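Local structure of short chain dehydrogenase (Leptospira borgpetersenii serovar Hardjo-bovis, 6UH2) at residues Asp92-Cys97 / Leu127-Thr132. The protein binds NAD+ and is probably an oxidoreductase of the short-chain dehydrogenase/reductase family, acting on CH-OH groups of its substrates. Numbering follows the deposited sequence.
With NAD (nicotinamide-adenine-dinucleotide), chain D.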
loop_
_atom_site.group_PDB
_atom_site.type_symbol
_atom_site.label_atom_id
_atom_site.label_comp_id
_atom_site.label_asym_id
_atom_site.label_seq_id
_atom_site.Cartn_x
_atom_site.Cartn_y
_atom_site.Cartn_z
ATOM N N ASP B 92 -9.250 15.995 9.453
ATOM C CA ASP B 92 -8.230 15.069 9.917
ATOM C C ASP B 92 -7.449 14.461 8.769
ATOM O O ASP B 92 -6.309 14.031 8.960
ATOM C CB ASP B 92 -8.866 13.938 10.726
ATOM C CG ASP B 92 -9.650 14.447 11.898
ATOM O OD1 ASP B 92 -9.027 14.776 12.924
ATOM O OD2 ASP B 92 -10.880 14.577 11.775
ATOM N N ILE B 93 -8.054 14.427 7.587
ATOM C CA ILE B 93 -7.543 13.752 6.407
ATOM C C ILE B 93 -7.802 14.681 5.236
ATOM O O ILE B 93 -8.929 15.164 5.076
ATOM C CB ILE B 93 -8.238 12.391 6.178
ATOM C CG1 ILE B 93 -7.989 11.447 7.362
ATOM C CG2 ILE B 93 -7.771 11.750 4.876
ATOM C CD1 ILE B 93 -8.966 10.281 7.414
ATOM N N LEU B 94 -6.758 14.966 4.452
ATOM C CA LEU B 94 -6.867 15.714 3.199
ATOM C C LEU B 94 -6.591 14.764 2.041
ATOM O O LEU B 94 -5.524 14.148 1.992
ATOM C CB LEU B 94 -5.876 16.884 3.148
ATOM C CG LEU B 94 -5.686 17.505 1.749
ATOM C CD1 LEU B 94 -6.981 18.194 1.286
ATOM C CD2 LEU B 94 -4.520 18.499 1.683
ATOM N N ILE B 95 -7.535 14.655 1.109
ATOM C CA ILE B 95 -7.361 13.821 -0.079
ATOM C C ILE B 95 -7.356 14.733 -1.298
ATOM O O ILE B 95 -8.392 15.301 -1.668
ATOM C CB ILE B 95 -8.446 12.742 -0.198
ATOM C CG1 ILE B 95 -8.496 11.892 1.076
ATOM C CG2 ILE B 95 -8.188 11.857 -1.430
ATOM C CD1 ILE B 95 -9.385 10.687 0.968
ATOM N N ASN B 96 -6.189 14.863 -1.937
ATOM C CA ASN B 96 -6.041 15.683 -3.141
ATOM C C ASN B 96 -6.389 14.825 -4.355
ATOM O O ASN B 96 -5.531 14.338 -5.095
ATOM C CB ASN B 96 -4.625 16.244 -3.226
ATOM C CG ASN B 96 -4.392 17.381 -2.250
ATOM O OD1 ASN B 96 -5.115 18.375 -2.267
ATOM N ND2 ASN B 96 -3.387 17.233 -1.379
ATOM N N CYS B 97 -7.675 14.633 -4.561
ATOM C CA CYS B 97 -8.111 13.738 -5.620
ATOM C C CYS B 97 -8.360 14.461 -6.934
ATOM O O CYS B 97 -8.355 13.819 -7.988
ATOM C CB CYS B 97 -9.374 12.977 -5.174
ATOM S SG CYS B 97 -9.795 11.561 -6.236
ATOM N N LEU B 127 -1.595 24.057 -3.071
ATOM C CA LEU B 127 -2.357 25.055 -2.328
ATOM C C LEU B 127 -3.147 24.413 -1.191
ATOM O O LEU B 127 -3.124 24.900 -0.050
ATOM C CB LEU B 127 -3.283 25.798 -3.291
ATOM C CG LEU B 127 -3.929 27.103 -2.854
ATOM C CD1 LEU B 127 -2.869 28.163 -2.672
ATOM C CD2 LEU B 127 -4.945 27.534 -3.903
ATOM N N LEU B 128 -3.857 23.322 -1.483
ATOM C CA LEU B 128 -4.622 22.650 -0.436
ATOM C C LEU B 128 -3.692 22.058 0.613
ATOM O O LEU B 128 -4.005 22.082 1.808
ATOM C CB LEU B 128 -5.528 21.563 -1.036
ATOM C CG LEU B 128 -6.921 22.001 -1.518
ATOM C CD1 LEU B 128 -7.843 22.286 -0.335
ATOM C CD2 LEU B 128 -6.831 23.239 -2.413
ATOM N N SER B 129 -2.546 21.521 0.187
ATOM C CA SER B 129 -1.582 21.006 1.157
ATOM C C SER B 129 -1.032 22.132 2.020
ATOM O O SER B 129 -0.816 21.952 3.225
ATOM C CB SER B 129 -0.445 20.270 0.447
ATOM O OG SER B 129 -0.934 19.112 -0.219
ATOM N N GLN B 130 -0.850 23.315 1.435
ATOM C CA GLN B 130 -0.246 24.422 2.174
ATOM C C GLN B 130 -1.206 24.982 3.224
ATOM O O GLN B 130 -0.813 25.215 4.376
ATOM C CB GLN B 130 0.201 25.525 1.211
ATOM C CG GLN B 130 0.874 26.708 1.928
ATOM C CD GLN B 130 1.137 27.891 1.015
ATOM O OE1 GLN B 130 0.212 28.453 0.431
ATOM N NE2 GLN B 130 2.406 28.261 0.872
ATOM N N TYR B 131 -2.468 25.218 2.848
ATOM C CA TYR B 131 -3.436 25.692 3.831
ATOM C C TYR B 131 -3.675 24.653 4.914
ATOM O O TYR B 131 -3.824 24.995 6.090
ATOM C CB TYR B 131 -4.754 26.077 3.148
ATOM C CG TYR B 131 -4.673 27.490 2.648
ATOM C CD1 TYR B 131 -5.003 28.565 3.469
ATOM C CD2 TYR B 131 -4.195 27.755 1.379
ATOM C CE1 TYR B 131 -4.877 29.871 3.018
ATOM C CE2 TYR B 131 -4.066 29.048 0.924
ATOM C CZ TYR B 131 -4.405 30.103 1.738
ATOM O OH TYR B 131 -4.257 31.388 1.246
ATOM N N THR B 132 -3.701 23.376 4.538
ATOM C CA THR B 132 -3.953 22.320 5.513
ATOM C C THR B 132 -2.768 22.148 6.461
ATOM O O THR B 132 -2.950 22.042 7.681
ATOM C CB THR B 132 -4.273 21.017 4.773
ATOM O OG1 THR B 132 -5.447 21.217 3.978
ATOM C CG2 THR B 132 -4.542 19.921 5.743
HETATM P PA NAD D . -12.811 12.769 -12.986
HETATM O O1A NAD D . -12.540 13.600 -14.266
HETATM O O2A NAD D . -13.986 11.790 -12.946
HETATM O O5B NAD D . -12.916 13.740 -11.671
HETATM C C5B NAD D . -12.048 14.833 -11.430
HETATM C C4B NAD D . -12.846 15.732 -10.525
HETATM O O4B NAD D . -11.936 16.861 -10.246
HETATM C C3B NAD D . -14.107 16.309 -11.189
HETATM O O3B NAD D . -15.244 16.202 -10.299
HETATM C C2B NAD D . -13.752 17.792 -11.366
HETATM O O2B NAD D . -14.907 18.640 -11.288
HETATM C C1B NAD D . -12.713 18.031 -10.246
HETATM N N9A NAD D . -11.992 19.254 -10.585
HETATM C C8A NAD D . -11.560 19.688 -11.837
HETATM N N7A NAD D . -11.006 20.868 -11.767
HETATM C C5A NAD D . -11.093 21.243 -10.426
HETATM C C6A NAD D . -10.710 22.386 -9.731
HETATM N N6A NAD D . -10.107 23.429 -10.335
HETATM N N1A NAD D . -10.935 22.427 -8.409
HETATM C C2A NAD D . -11.530 21.402 -7.795
HETATM N N3A NAD D . -11.945 20.275 -8.380
HETATM C C4A NAD D . -11.702 20.242 -9.699
HETATM O O3 NAD D . -11.464 11.972 -12.572
HETATM P PN NAD D . -11.195 10.542 -11.876
HETATM O O1N NAD D . -10.974 9.442 -12.945
HETATM O O2N NAD D . -12.182 10.406 -10.712
HETATM O O5D NAD D . -9.650 10.921 -11.339
HETATM C C5D NAD D . -9.471 11.286 -9.987
HETATM C C4D NAD D . -7.964 11.354 -9.753
HETATM O O4D NAD D . -7.295 10.094 -10.158
HETATM C C3D NAD D . -7.336 12.412 -10.658
HETATM O O3D NAD D . -6.220 13.033 -10.008
HETATM C C2D NAD D . -6.761 11.630 -11.878
HETATM O O2D NAD D . -5.648 12.262 -12.488
HETATM C C1D NAD D . -6.328 10.327 -11.147
HETATM N N1N NAD D . -6.298 9.109 -12.032
HETATM C C2N NAD D . -7.398 8.716 -12.731
HETATM C C3N NAD D . -7.319 7.599 -13.524
HETATM C C7N NAD D . -8.527 7.180 -14.290
HETATM O O7N NAD D . -8.401 6.305 -15.133
HETATM N N7N NAD D . -9.708 7.778 -14.014
HETATM C C4N NAD D . -6.105 6.892 -13.584
HETATM C C5N NAD D . -5.019 7.314 -12.877
HETATM C C6N NAD D . -5.133 8.450 -12.079
#
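L94 of strand 93-96 points at helix 111-139 and meets it through one methyl, CD2. This methyl sits over the turn of helix between L128 and T132. CD2 of L94 lies 3.6 Å from O of L128. OG1 of T132 and CA of S129 are also close to it. CG of L94 is anti to the backbone N (chi1 166°), which carries the branch out to the helix. OG1 of T132 donates to O of L128 at 2.7 Å, and N of T132 reaches the same oxygen from the opposite face of its carbonyl plane. The methyl thus rests on a hydroxyl and a carbonyl that are already bonded to each other.

One residue on from I95, N96 also faces the helix. Its amide spans two residues there. OD1 of N96 lies 3.4 Å from CB of L128. ND2 of N96 makes a weak bond to OG of S129 at 3.3 Å. That bond is bent, with 128° at the hydrogen. Each group has a further partner: ND2 of N96 bonds OD1 of N147 on strand 144-148, and OG of S129 bonds O of T125, one turn back in the helix.

At C97, past the contact with the helix, the chain reaches the cofactor. O of C97 accepts a hydrogen bond from O3D of NAD at 3.0 Å, and SG of C97 lies near C5D of the same ribose. Segments 93-96 and 127-132 run nearly antiparallel, at 168°. Strand 93-96, helix 111-139 and the neighbouring parallel strand 144-148 form a beta-alpha-beta unit. With NAD bound at the C-terminal end of strand 93-96, this is the Rossmann fold of short-chain dehydrogenases.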